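Long-range contacts in short chain dehydrogenase/reductase (PDB 4IUY), which probably catalyses NAD(P)-dependent oxidation or reduction of a substrate not yet identified: residues L46-G51 with N73-Q78; I54-R59 with V79-L84; N87-V92 with C143-V148; A113-T118 with D134-A139. All blocks are in the same frame, centred on the assembly; numbering follows the deposited sequence.

Interaction 1: L46-G51 with N73-Q78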
loop_
_atom_site.group_PDB
_atom_site.type_symbol
_atom_site.label_atom_id
_atom_site.label_comp_id
_atom_site.label_asym_id
_atom_site.label_seq_id
_atom_site.Cartn_x
_atom_site.Cartn_y
_atom_site.Cartn_z
ATOM N N LEU D 46 20.612 -16.453 17.993
ATOM C CA LEU D 46 20.627 -16.795 16.579
ATOM C C LEU D 46 21.931 -16.343 15.890
ATOM O O LEU D 46 22.592 -17.145 15.231
ATOM C CB LEU D 46 19.414 -16.179 15.861
ATOM C CG LEU D 46 19.508 -16.239 14.329
ATOM C CD1 LEU D 46 19.434 -17.684 13.859
ATOM C CD2 LEU D 46 18.439 -15.412 13.658
ATOM N N PHE D 47 22.308 -15.072 16.029
ATOM C CA PHE D 47 23.529 -14.600 15.365
ATOM C C PHE D 47 24.805 -15.227 15.979
ATOM O O PHE D 47 25.744 -15.556 15.258
ATOM C CB PHE D 47 23.584 -13.062 15.313
ATOM C CG PHE D 47 22.709 -12.468 14.217
ATOM C CD1 PHE D 47 23.207 -12.286 12.937
ATOM C CD2 PHE D 47 21.375 -12.163 14.455
ATOM C CE1 PHE D 47 22.411 -11.776 11.924
ATOM C CE2 PHE D 47 20.565 -11.652 13.444
ATOM C CZ PHE D 47 21.082 -11.463 12.171
ATOM N N ALA D 48 24.804 -15.450 17.288
ATOM C CA ALA D 48 25.937 -16.112 17.948
ATOM C C ALA D 48 26.099 -17.544 17.435
ATOM O O ALA D 48 27.197 -17.975 17.124
ATOM C CB ALA D 48 25.751 -16.115 19.468
ATOM N N LYS D 49 24.984 -18.258 17.305
ATOM C CA LYS D 49 25.006 -19.610 16.769
ATOM C C LYS D 49 25.568 -19.613 15.346
ATOM O O LYS D 49 26.261 -20.546 14.954
ATOM C CB LYS D 49 23.594 -20.178 16.806
ATOM C CG LYS D 49 23.452 -21.681 16.830
ATOM C CD LYS D 49 22.027 -22.011 16.448
ATOM C CE LYS D 49 21.049 -21.071 17.194
ATOM N NZ LYS D 49 19.670 -21.063 16.620
ATOM N N GLU D 50 25.310 -18.546 14.595
ATOM C CA GLU D 50 25.838 -18.425 13.237
ATOM C C GLU D 50 27.275 -17.854 13.210
ATOM O O GLU D 50 27.763 -17.441 12.156
ATOM C CB GLU D 50 24.901 -17.585 12.350
ATOM C CG GLU D 50 23.550 -18.252 12.105
ATOM C CD GLU D 50 23.722 -19.617 11.469
ATOM O OE1 GLU D 50 24.490 -19.709 10.489
ATOM O OE2 GLU D 50 23.144 -20.605 11.984
ATOM N N GLY D 51 27.926 -17.802 14.378
ATOM C CA GLY D 51 29.329 -17.409 14.471
ATOM C C GLY D 51 29.588 -15.909 14.477
ATOM O O GLY D 51 30.708 -15.477 14.283
ATOM N N ASN D 73 29.890 -19.236 26.566
ATOM C CA ASN D 73 30.157 -20.644 26.839
ATOM C C ASN D 73 29.819 -21.586 25.694
ATOM O O ASN D 73 30.578 -22.498 25.388
ATOM C CB ASN D 73 29.412 -21.073 28.105
ATOM C CG ASN D 73 29.720 -22.501 28.518
ATOM O OD1 ASN D 73 29.063 -23.441 28.061
ATOM N ND2 ASN D 73 30.734 -22.675 29.380
ATOM N N GLU D 74 28.650 -21.380 25.094
ATOM C CA GLU D 74 28.137 -22.281 24.065
ATOM C C GLU D 74 28.629 -22.014 22.649
ATOM O O GLU D 74 28.820 -22.952 21.889
ATOM C CB GLU D 74 26.616 -22.297 24.112
ATOM C CG GLU D 74 26.110 -23.148 25.270
ATOM C CD GLU D 74 24.608 -23.331 25.240
ATOM O OE1 GLU D 74 23.978 -22.922 24.233
ATOM O OE2 GLU D 74 24.056 -23.833 26.246
ATOM N N TYR D 75 28.819 -20.748 22.287
ATOM C CA TYR D 75 29.158 -20.400 20.907
ATOM C C TYR D 75 30.546 -19.824 20.731
ATOM O O TYR D 75 31.041 -19.762 19.614
ATOM C CB TYR D 75 28.121 -19.465 20.297
ATOM C CG TYR D 75 26.737 -19.996 20.464
ATOM C CD1 TYR D 75 26.354 -21.173 19.837
ATOM C CD2 TYR D 75 25.799 -19.316 21.236
ATOM C CE1 TYR D 75 25.068 -21.679 19.992
ATOM C CE2 TYR D 75 24.520 -19.810 21.404
ATOM C CZ TYR D 75 24.153 -20.994 20.778
ATOM O OH TYR D 75 22.865 -21.480 20.936
ATOM N N GLY D 76 31.164 -19.403 21.834
ATOM C CA GLY D 76 32.517 -18.880 21.832
ATOM C C GLY D 76 32.735 -17.594 21.044
ATOM O O GLY D 76 33.846 -17.327 20.602
ATOM N N VAL D 77 31.685 -16.795 20.869
ATOM C CA VAL D 77 31.802 -15.493 20.208
ATOM C C VAL D 77 32.049 -14.342 21.208
ATOM O O VAL D 77 31.849 -14.496 22.407
ATOM C CB VAL D 77 30.526 -15.199 19.372
ATOM C CG1 VAL D 77 30.292 -16.324 18.393
ATOM C CG2 VAL D 77 29.320 -15.039 20.277
ATOM N N GLN D 78 32.470 -13.185 20.709
ATOM C CA GLN D 78 32.595 -11.985 21.536
ATOM C C GLN D 78 31.221 -11.455 21.961
ATOM O O GLN D 78 30.272 -11.431 21.148
ATOM C CB GLN D 78 33.346 -10.894 20.768
ATOM C CG GLN D 78 34.770 -11.284 20.426
ATOM C CD GLN D 78 35.528 -11.667 21.677
ATOM O OE1 GLN D 78 35.849 -12.849 21.886
ATOM N NE2 GLN D 78 35.804 -10.676 22.536
HETATM O O HOH W 1 29.373 -20.032 16.758
#

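Interaction 2: I54-R59 with V79-L84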
loop_
_atom_site.group_PDB
_atom_site.type_symbol
_atom_site.label_atom_id
_atom_site.label_comp_id
_atom_site.label_asym_id
_atom_site.label_seq_id
_atom_site.Cartn_x
_atom_site.Cartn_y
_atom_site.Cartn_z
ATOM N N ILE D 54 28.457 -10.423 19.276
ATOM C CA ILE D 54 27.203 -9.888 19.785
ATOM C C ILE D 54 27.397 -8.636 20.645
ATOM O O ILE D 54 28.184 -8.639 21.585
ATOM C CB ILE D 54 26.479 -10.982 20.642
ATOM C CG1 ILE D 54 26.153 -12.193 19.776
ATOM C CG2 ILE D 54 25.213 -10.451 21.254
ATOM C CD1 ILE D 54 25.294 -11.827 18.570
ATOM N N VAL D 55 26.700 -7.558 20.301
ATOM C CA VAL D 55 26.591 -6.406 21.201
ATOM C C VAL D 55 25.133 -6.223 21.634
ATOM O O VAL D 55 24.250 -5.943 20.816
ATOM C CB VAL D 55 27.086 -5.098 20.565
ATOM C CG1 VAL D 55 27.000 -3.963 21.605
ATOM C CG2 VAL D 55 28.511 -5.255 20.069
ATOM N N ILE D 56 24.862 -6.415 22.911
ATOM C CA ILE D 56 23.484 -6.342 23.372
ATOM C C ILE D 56 23.303 -5.218 24.366
ATOM O O ILE D 56 24.181 -4.953 25.206
ATOM C CB ILE D 56 23.032 -7.663 24.000
ATOM C CG1 ILE D 56 24.123 -8.244 24.894
ATOM C CG2 ILE D 56 22.691 -8.674 22.908
ATOM C CD1 ILE D 56 23.699 -9.484 25.605
ATOM N N CYS D 57 22.191 -4.505 24.246
ATOM C CA CYS D 57 21.874 -3.543 25.289
ATOM C C CYS D 57 20.419 -3.512 25.702
ATOM O O CYS D 57 19.541 -3.972 24.971
ATOM C CB CYS D 57 22.430 -2.148 24.971
ATOM S SG CYS D 57 22.361 -1.592 23.309
ATOM N N ALA D 58 20.201 -3.042 26.929
ATOM C CA ALA D 58 18.872 -2.907 27.519
ATOM C C ALA D 58 18.995 -1.918 28.684
ATOM O O ALA D 58 20.109 -1.528 29.038
ATOM C CB ALA D 58 18.375 -4.264 28.006
ATOM N N ARG D 59 17.870 -1.517 29.284
ATOM C CA ARG D 59 17.915 -0.551 30.388
ATOM C C ARG D 59 18.606 -1.143 31.603
ATOM O O ARG D 59 19.461 -0.498 32.220
ATOM C CB ARG D 59 16.513 -0.081 30.784
ATOM C CG ARG D 59 16.498 1.244 31.561
ATOM C CD ARG D 59 15.128 1.564 32.166
ATOM N NE ARG D 59 14.038 0.831 31.522
ATOM C CZ ARG D 59 13.430 1.206 30.399
ATOM N NH1 ARG D 59 13.806 2.317 29.773
ATOM N NH2 ARG D 59 12.451 0.462 29.895
ATOM N N VAL D 79 31.085 -11.074 23.233
ATOM C CA VAL D 79 29.846 -10.434 23.701
ATOM C C VAL D 79 30.154 -9.161 24.488
ATOM O O VAL D 79 30.918 -9.178 25.433
ATOM C CB VAL D 79 29.000 -11.353 24.611
ATOM C CG1 VAL D 79 27.695 -10.685 24.949
ATOM C CG2 VAL D 79 28.724 -12.662 23.944
ATOM N N TYR D 80 29.541 -8.057 24.096
ATOM C CA TYR D 80 29.660 -6.819 24.842
ATOM C C TYR D 80 28.259 -6.461 25.340
ATOM O O TYR D 80 27.297 -6.584 24.609
ATOM C CB TYR D 80 30.209 -5.711 23.957
ATOM C CG TYR D 80 31.621 -5.948 23.474
ATOM C CD1 TYR D 80 32.711 -5.430 24.171
ATOM C CD2 TYR D 80 31.872 -6.703 22.312
ATOM C CE1 TYR D 80 34.019 -5.644 23.734
ATOM C CE2 TYR D 80 33.187 -6.931 21.865
ATOM C CZ TYR D 80 34.259 -6.389 22.579
ATOM O OH TYR D 80 35.572 -6.594 22.152
ATOM N N THR D 81 28.131 -6.138 26.620
ATOM C CA THR D 81 26.849 -5.696 27.148
ATOM C C THR D 81 26.912 -4.215 27.552
ATOM O O THR D 81 27.949 -3.721 27.951
ATOM C CB THR D 81 26.395 -6.561 28.319
ATOM O OG1 THR D 81 27.314 -6.418 29.408
ATOM C CG2 THR D 81 26.319 -8.011 27.889
ATOM N N PHE D 82 25.805 -3.510 27.378
ATOM C CA PHE D 82 25.695 -2.112 27.766
ATOM C C PHE D 82 24.333 -1.806 28.377
ATOM O O PHE D 82 23.287 -2.078 27.783
ATOM C CB PHE D 82 25.904 -1.200 26.561
ATOM C CG PHE D 82 27.294 -1.225 26.008
ATOM C CD1 PHE D 82 28.319 -0.514 26.641
ATOM C CD2 PHE D 82 27.588 -1.944 24.852
ATOM C CE1 PHE D 82 29.622 -0.518 26.127
ATOM C CE2 PHE D 82 28.886 -1.950 24.328
ATOM C CZ PHE D 82 29.909 -1.237 24.974
ATOM N N ALA D 83 24.352 -1.206 29.555
ATOM C CA ALA D 83 23.140 -0.694 30.168
ATOM C C ALA D 83 22.919 0.735 29.690
ATOM O O ALA D 83 23.834 1.558 29.767
ATOM C CB ALA D 83 23.271 -0.719 31.679
ATOM N N LEU D 84 21.730 1.010 29.157
ATOM C CA LEU D 84 21.367 2.365 28.742
ATOM C C LEU D 84 19.868 2.510 28.468
ATOM O O LEU D 84 19.171 1.520 28.299
ATOM C CB LEU D 84 22.185 2.773 27.504
ATOM C CG LEU D 84 22.242 1.856 26.268
ATOM C CD1 LEU D 84 21.009 1.947 25.392
ATOM C CD2 LEU D 84 23.497 2.152 25.464
#

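Interaction 3: N87-V92 with C143-V148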
loop_
_atom_site.group_PDB
_atom_site.type_symbol
_atom_site.label_atom_id
_atom_site.label_comp_id
_atom_site.label_asym_id
_atom_site.label_seq_id
_atom_site.Cartn_x
_atom_site.Cartn_y
_atom_site.Cartn_z
ATOM N N ASN D 87 16.439 5.886 24.553
ATOM C CA ASN D 87 16.127 7.293 24.268
ATOM C C ASN D 87 17.228 8.293 24.590
ATOM O O ASN D 87 17.100 9.484 24.285
ATOM C CB ASN D 87 14.850 7.697 24.990
ATOM C CG ASN D 87 13.614 7.202 24.270
ATOM O OD1 ASN D 87 13.222 7.768 23.243
ATOM N ND2 ASN D 87 13.015 6.115 24.777
ATOM N N ASP D 88 18.295 7.793 25.218
ATOM C CA ASP D 88 19.467 8.577 25.603
ATOM C C ASP D 88 20.512 8.533 24.482
ATOM O O ASP D 88 21.299 7.584 24.375
ATOM C CB ASP D 88 20.030 7.984 26.907
ATOM C CG ASP D 88 21.122 8.823 27.537
ATOM O OD1 ASP D 88 21.749 9.641 26.840
ATOM O OD2 ASP D 88 21.348 8.658 28.758
ATOM N N ARG D 89 20.525 9.575 23.656
ATOM C CA ARG D 89 21.435 9.633 22.514
ATOM C C ARG D 89 22.920 9.616 22.925
ATOM O O ARG D 89 23.750 8.994 22.253
ATOM C CB ARG D 89 21.161 10.855 21.651
ATOM C CG ARG D 89 22.125 10.965 20.494
ATOM C CD ARG D 89 22.022 12.298 19.770
ATOM N NE ARG D 89 20.728 12.480 19.115
ATOM C CZ ARG D 89 20.431 12.031 17.902
ATOM N NH1 ARG D 89 21.309 11.310 17.216
ATOM N NH2 ARG D 89 19.235 12.271 17.387
ATOM N N SER D 90 23.258 10.349 23.979
ATOM C CA SER D 90 24.647 10.411 24.426
ATOM C C SER D 90 25.132 9.061 24.966
ATOM O O SER D 90 26.296 8.699 24.786
ATOM C CB SER D 90 24.861 11.538 25.446
ATOM O OG SER D 90 24.113 11.304 26.622
ATOM N N ALA D 91 24.231 8.308 25.596
ATOM C CA ALA D 91 24.572 6.972 26.075
ATOM C C ALA D 91 24.881 6.039 24.895
ATOM O O ALA D 91 25.822 5.249 24.931
ATOM C CB ALA D 91 23.466 6.418 26.937
ATOM N N VAL D 92 24.089 6.138 23.841
ATOM C CA VAL D 92 24.336 5.348 22.647
ATOM C C VAL D 92 25.672 5.736 22.005
ATOM O O VAL D 92 26.473 4.885 21.627
ATOM C CB VAL D 92 23.185 5.527 21.641
ATOM C CG1 VAL D 92 23.490 4.804 20.335
ATOM C CG2 VAL D 92 21.880 5.019 22.260
ATOM N N CYS D 143 19.400 5.850 17.214
ATOM C CA CYS D 143 20.405 4.788 17.144
ATOM C C CYS D 143 20.943 4.641 15.736
ATOM O O CYS D 143 22.144 4.468 15.542
ATOM C CB CYS D 143 19.848 3.445 17.621
ATOM S SG CYS D 143 19.475 3.436 19.355
ATOM N N ALA D 144 20.043 4.688 14.762
ATOM C CA ALA D 144 20.448 4.584 13.367
ATOM C C ALA D 144 21.411 5.715 13.035
ATOM O O ALA D 144 22.480 5.486 12.477
ATOM C CB ALA D 144 19.210 4.623 12.416
ATOM N N GLN D 145 21.033 6.935 13.390
ATOM C CA GLN D 145 21.909 8.069 13.135
ATOM C C GLN D 145 23.292 7.822 13.729
ATOM O O GLN D 145 24.300 7.969 13.038
ATOM C CB GLN D 145 21.340 9.372 13.705
ATOM C CG GLN D 145 20.304 10.065 12.847
ATOM C CD GLN D 145 19.979 11.425 13.416
ATOM O OE1 GLN D 145 19.990 11.617 14.635
ATOM N NE2 GLN D 145 19.730 12.388 12.547
ATOM N N GLU D 146 23.335 7.428 15.001
ATOM C CA GLU D 146 24.624 7.261 15.662
ATOM C C GLU D 146 25.419 6.102 15.074
ATOM O O GLU D 146 26.597 6.253 14.815
ATOM C CB GLU D 146 24.471 7.116 17.187
ATOM C CG GLU D 146 23.853 8.325 17.875
ATOM C CD GLU D 146 24.663 9.612 17.683
ATOM O OE1 GLU D 146 25.917 9.554 17.589
ATOM O OE2 GLU D 146 24.035 10.691 17.627
ATOM N N VAL D 147 24.770 4.970 14.828
ATOM C CA VAL D 147 25.444 3.810 14.244
ATOM C C VAL D 147 25.967 4.093 12.845
ATOM O O VAL D 147 27.036 3.631 12.457
ATOM C CB VAL D 147 24.540 2.549 14.251
ATOM C CG1 VAL D 147 25.128 1.433 13.386
ATOM C CG2 VAL D 147 24.351 2.063 15.676
ATOM N N VAL D 148 25.206 4.854 12.080
ATOM C CA VAL D 148 25.662 5.275 10.765
ATOM C C VAL D 148 26.926 6.145 10.806
ATOM O O VAL D 148 27.870 5.946 10.021
ATOM C CB VAL D 148 24.533 5.982 10.013
ATOM C CG1 VAL D 148 25.077 6.870 8.867
ATOM C CG2 VAL D 148 23.531 4.963 9.564
#

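Interaction 4: A113-T118 with D134-A139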
loop_
_atom_site.group_PDB
_atom_site.type_symbol
_atom_site.label_atom_id
_atom_site.label_comp_id
_atom_site.label_asym_id
_atom_site.label_seq_id
_atom_site.Cartn_x
_atom_site.Cartn_y
_atom_site.Cartn_z
ATOM N N ALA D 113 13.865 -2.503 20.118
ATOM C CA ALA D 113 13.220 -1.940 21.294
ATOM C C ALA D 113 11.766 -1.619 20.932
ATOM O O ALA D 113 11.487 -1.118 19.848
ATOM C CB ALA D 113 13.967 -0.704 21.793
ATOM N N GLY D 114 10.841 -1.947 21.822
ATOM C CA GLY D 114 9.427 -1.769 21.544
ATOM C C GLY D 114 8.562 -1.898 22.787
ATOM O O GLY D 114 8.709 -2.861 23.536
ATOM N N VAL D 115 7.720 -0.897 23.053
ATOM C CA VAL D 115 6.744 -0.969 24.141
ATOM C C VAL D 115 5.330 -0.646 23.674
ATOM O O VAL D 115 5.115 0.015 22.655
ATOM C CB VAL D 115 7.070 -0.011 25.320
ATOM C CG1 VAL D 115 8.373 -0.401 25.989
ATOM C CG2 VAL D 115 7.094 1.447 24.846
ATOM N N SER D 116 4.356 -1.135 24.420
ATOM C CA SER D 116 2.977 -0.815 24.108
ATOM C C SER D 116 2.165 -0.794 25.394
ATOM O O SER D 116 2.708 -0.794 26.495
ATOM C CB SER D 116 2.402 -1.807 23.103
ATOM O OG SER D 116 1.157 -1.364 22.588
ATOM N N ASP D 117 0.856 -0.796 25.231
ATOM C CA ASP D 117 -0.087 -0.760 26.330
ATOM C C ASP D 117 -1.409 -1.151 25.691
ATOM O O ASP D 117 -1.463 -1.458 24.507
ATOM C CB ASP D 117 -0.170 0.650 26.930
ATOM C CG ASP D 117 -0.631 0.645 28.388
ATOM O OD1 ASP D 117 -1.264 -0.341 28.836
ATOM O OD2 ASP D 117 -0.392 1.653 29.084
ATOM N N THR D 118 -2.461 -1.177 26.487
ATOM C CA THR D 118 -3.803 -1.391 25.988
ATOM C C THR D 118 -4.701 -0.393 26.667
ATOM O O THR D 118 -4.915 -0.470 27.871
ATOM C CB THR D 118 -4.309 -2.804 26.280
ATOM O OG1 THR D 118 -3.414 -3.752 25.689
ATOM C CG2 THR D 118 -5.690 -2.986 25.679
ATOM N N ASP D 134 8.355 7.626 21.461
ATOM C CA ASP D 134 9.805 7.854 21.589
ATOM C C ASP D 134 10.596 6.569 21.563
ATOM O O ASP D 134 11.635 6.500 20.911
ATOM C CB ASP D 134 10.165 8.642 22.849
ATOM C CG ASP D 134 9.670 10.061 22.791
ATOM O OD1 ASP D 134 9.146 10.452 21.723
ATOM O OD2 ASP D 134 9.805 10.776 23.797
ATOM N N THR D 135 10.097 5.559 22.267
ATOM C CA THR D 135 10.711 4.244 22.281
ATOM C C THR D 135 10.587 3.520 20.929
ATOM O O THR D 135 11.552 2.922 20.455
ATOM C CB THR D 135 10.090 3.349 23.365
ATOM O OG1 THR D 135 10.430 3.856 24.660
ATOM C CG2 THR D 135 10.599 1.901 23.231
ATOM N N ASN D 136 9.411 3.585 20.303
ATOM C CA ASN D 136 9.177 2.803 19.086
ATOM C C ASN D 136 9.679 3.437 17.812
ATOM O O ASN D 136 9.974 2.724 16.844
ATOM C CB ASN D 136 7.690 2.454 18.919
ATOM C CG ASN D 136 7.180 1.488 19.979
ATOM O OD1 ASN D 136 7.940 0.736 20.555
ATOM N ND2 ASN D 136 5.885 1.514 20.237
ATOM N N LEU D 137 9.806 4.762 17.813
ATOM C CA LEU D 137 10.120 5.493 16.580
ATOM C C LEU D 137 11.324 6.435 16.753
ATOM O O LEU D 137 12.282 6.392 15.981
ATOM C CB LEU D 137 8.906 6.270 16.086
ATOM C CG LEU D 137 9.094 7.204 14.886
ATOM C CD1 LEU D 137 9.595 6.459 13.624
ATOM C CD2 LEU D 137 7.803 7.942 14.589
ATOM N N LYS D 138 11.290 7.281 17.774
ATOM C CA LYS D 138 12.400 8.220 17.940
ATOM C C LYS D 138 13.726 7.540 18.274
ATOM O O LYS D 138 14.758 7.906 17.723
ATOM C CB LYS D 138 12.091 9.275 18.979
ATOM C CG LYS D 138 13.137 10.369 19.048
ATOM C CD LYS D 138 12.711 11.411 20.053
ATOM C CE LYS D 138 13.819 12.439 20.283
ATOM N NZ LYS D 138 13.474 13.356 21.423
ATOM N N ALA D 139 13.710 6.577 19.188
ATOM C CA ALA D 139 14.946 5.892 19.560
ATOM C C ALA D 139 15.633 5.134 18.420
ATOM O O ALA D 139 16.840 5.296 18.227
ATOM C CB ALA D 139 14.747 5.007 20.783
HETATM O O HOH W 2 10.026 -0.041 17.157
#

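Interaction 1: L46-G51 with N73-Q78
Lys-49 and Tyr-75 bring the C-terminal ends of helices 38-49 and 65-75 together, with their CA atoms 5.9 Å apart. No direct hydrogen bond crosses the contact. Gly-51, with positive phi, is the C-prime residue of a Schellman motif that ends the first helix. Its N donates to Ala-48 O. Gly-76 also has positive phi and turns the chain out of the second helix.

Tyr-75 supplies the main apolar surface. The Lys-49 chain follows the ring along its length. Lys-49 CB makes a CH-pi contact over one ring face, 4.2 Å from the centroid. Lys-49 CG extends anti to the backbone N (chi1 -156°) and lies 3.6 Å from Tyr-75 CE1. The opposite face of the ring is covered by Glu-74 CB. Tyr-75 OH bonds to Glu-45. Next to the ring, Ala-48 CB lies 3.7 Å from Tyr-75 CD2 and 3.8 Å from Val-77 CG2.

One water links the backbones. It donates to Ala-48 O at 3.0 Å and only weakly to Tyr-75 O. The two helix ends are therefore joined by apolar packing, and the water is the polar link between their carbonyl oxygens, one of its two bonds weak.

Interaction 2: I54-R59 with V79-L84
Ile-54 to Ala-58 pair in parallel register with Val-79 to Ala-83, the strand axes 4.8 Å apart at their closest and 16° from parallel. The backbone ladder starts with Tyr-80 N to Ile-54 O at 2.9 Å. Ile-56 then bonds through both its backbone groups, giving its N to Tyr-80 O and receiving Phe-82 N on its O. The bond from Ala-58 N to Phe-82 O is weak. Leu-84 N closes the ladder on Ala-58 O.

One face of the pair carries Ile-54, Ile-56, Val-79 and Thr-81. Ile-56 and Thr-81 are neighbours across the strands, their side chains extended in a common direction. The chi1 of Ile-56 (42°) places CG1 between the backbone N and carbonyl carbon, and this atom meets Thr-81 CG2 at 3.7 Å. Ile-56 CD1 also reaches Val-79 CG1 at 4.2 Å. Helix 65-75 packs on this face through Leu-67, Glu-68 and Ile-71.

Val-55, Cys-57, Tyr-80 and Phe-82 lie on the other face. Val-55 CG1 meets the edge of the Phe-82 ring, 3.9 Å from CD2. Cys-57 CB and Phe-82 CB touch at the same spacing. Met-95 and Leu-99 of helix 89-101 cover this side.

Within the chain, strand 79-83 is the outermost strand of the sheet on this side. With helix 65-75 as the crossover, the pair forms a beta-alpha-beta unit of the Rossmann fold.

Interaction 3: N87-V92 with C143-V148
Arg-89, near the start of helix 89-101, reaches across to Gln-145 and Glu-146 on helix 126-153. Its chain leaves anti to the backbone N (chi1 178°) and bends at chi3, which brings the guanidinium over to the other helix. Arg-89 NH1 and NH2 both donate to Gln-145 OE1, each at 2.9 Å and noticeably bent, so this one amide oxygen accepts two bonds. The guanidinium and amide planes are 56° apart. Arg-89 NH1 also forms a salt bridge with Glu-146 OE2 at 2.8 Å. The carboxylate oxygen uses its anti lone pair and lies in the guanidinium plane, while the two planar groups are turned 73° against each other.

These groups are also bound across the subunit interface. Arg-89 NH2 forms a salt bridge with Asp-126 of the second subunit. Gln-145 NE2 donates to the carbonyl oxygens of Tyr-124 and Phe-121 of the same neighbour.

Asp-88 is the N-cap of helix 89-101. Its OD1 accepts from Ala-91 N at 3.1 Å and from Ser-90 OG at 2.9 Å. Deeper in, Val-92 CG1 packs on Glu-146 CB at 4.0 Å, and Val-92 CG2 packs on Cys-143 SG at 4.1 Å.

The arginine charge is probably balanced by Glu-146 of its own chain and Asp-126 of the second subunit. The amide of Gln-145 is bonded at both ends. The same polar cluster thus fixes two helices to each other and to the second subunit.

Interaction 4: A113-T118 with D134-A139
Val-115 is held by Asn-136 and Thr-135 just after the Asn-Asn-Ala-Gly motif of short-chain dehydrogenases, whose last two residues are Ala-113 and Gly-114. The loop lies against helix 126-153.

Asn-136 grips the backbone of Val-115 at both its polar groups. Its CG is anti to the carbonyl carbon (chi1 -67°), and a small chi2 of -24° turns the amide toward the loop. OD1 accepts from Val-115 N at 3.0 Å on a lone pair. ND2 donates to Val-115 O at 2.9 Å, close to the amide plane. ND2 also bonds to Ser-181 OG of helix 176-196. These bonds fix the rotation of the amide.

Thr-135 splits its two branches. OG1 bonds to Lys-131 O in its own helix, and CG2 faces the loop. Val-115 chi1 of -64° puts CG2 between the backbone N and the carbonyl carbon, where it meets Thr-135 CB at 3.8 Å. The Val-115 and Thr-135 side chains cross at about a right angle.

The helix widens here into a pi-type turn, with Ala-139 N bonded to Asp-134 O. A comparable break in this helix at an asparagine is known from classical members of the family. A water lies 2.8 Å from Asn-136 O and 3.2 Å from Ala-113 O.

Overall arrangement
From the N terminus, interaction 1 closes first, joining the ends of helices 38-49 and 65-75. Interaction 2 crosses it, because 54-59 lies between 46-51 and 73-78, and 79-84 follows. The two meet at Ile-54, which packs on Phe-47, Ala-48 and Val-77. Both belong to the first half of the Rossmann fold. Interaction 3 opens after interaction 2 has closed, and Leu-84 touches Ala-91 between them. It closes a long loop when helix 126-153 arrives beside helix 89-101. Interaction 4 is nested inside that loop and uses the same helix, with Asn-87 packing near Asp-134 and Ala-139. Interactions 3 and 4 both reach the second subunit, whereas no other chain touches the segments of interactions 1 and 2.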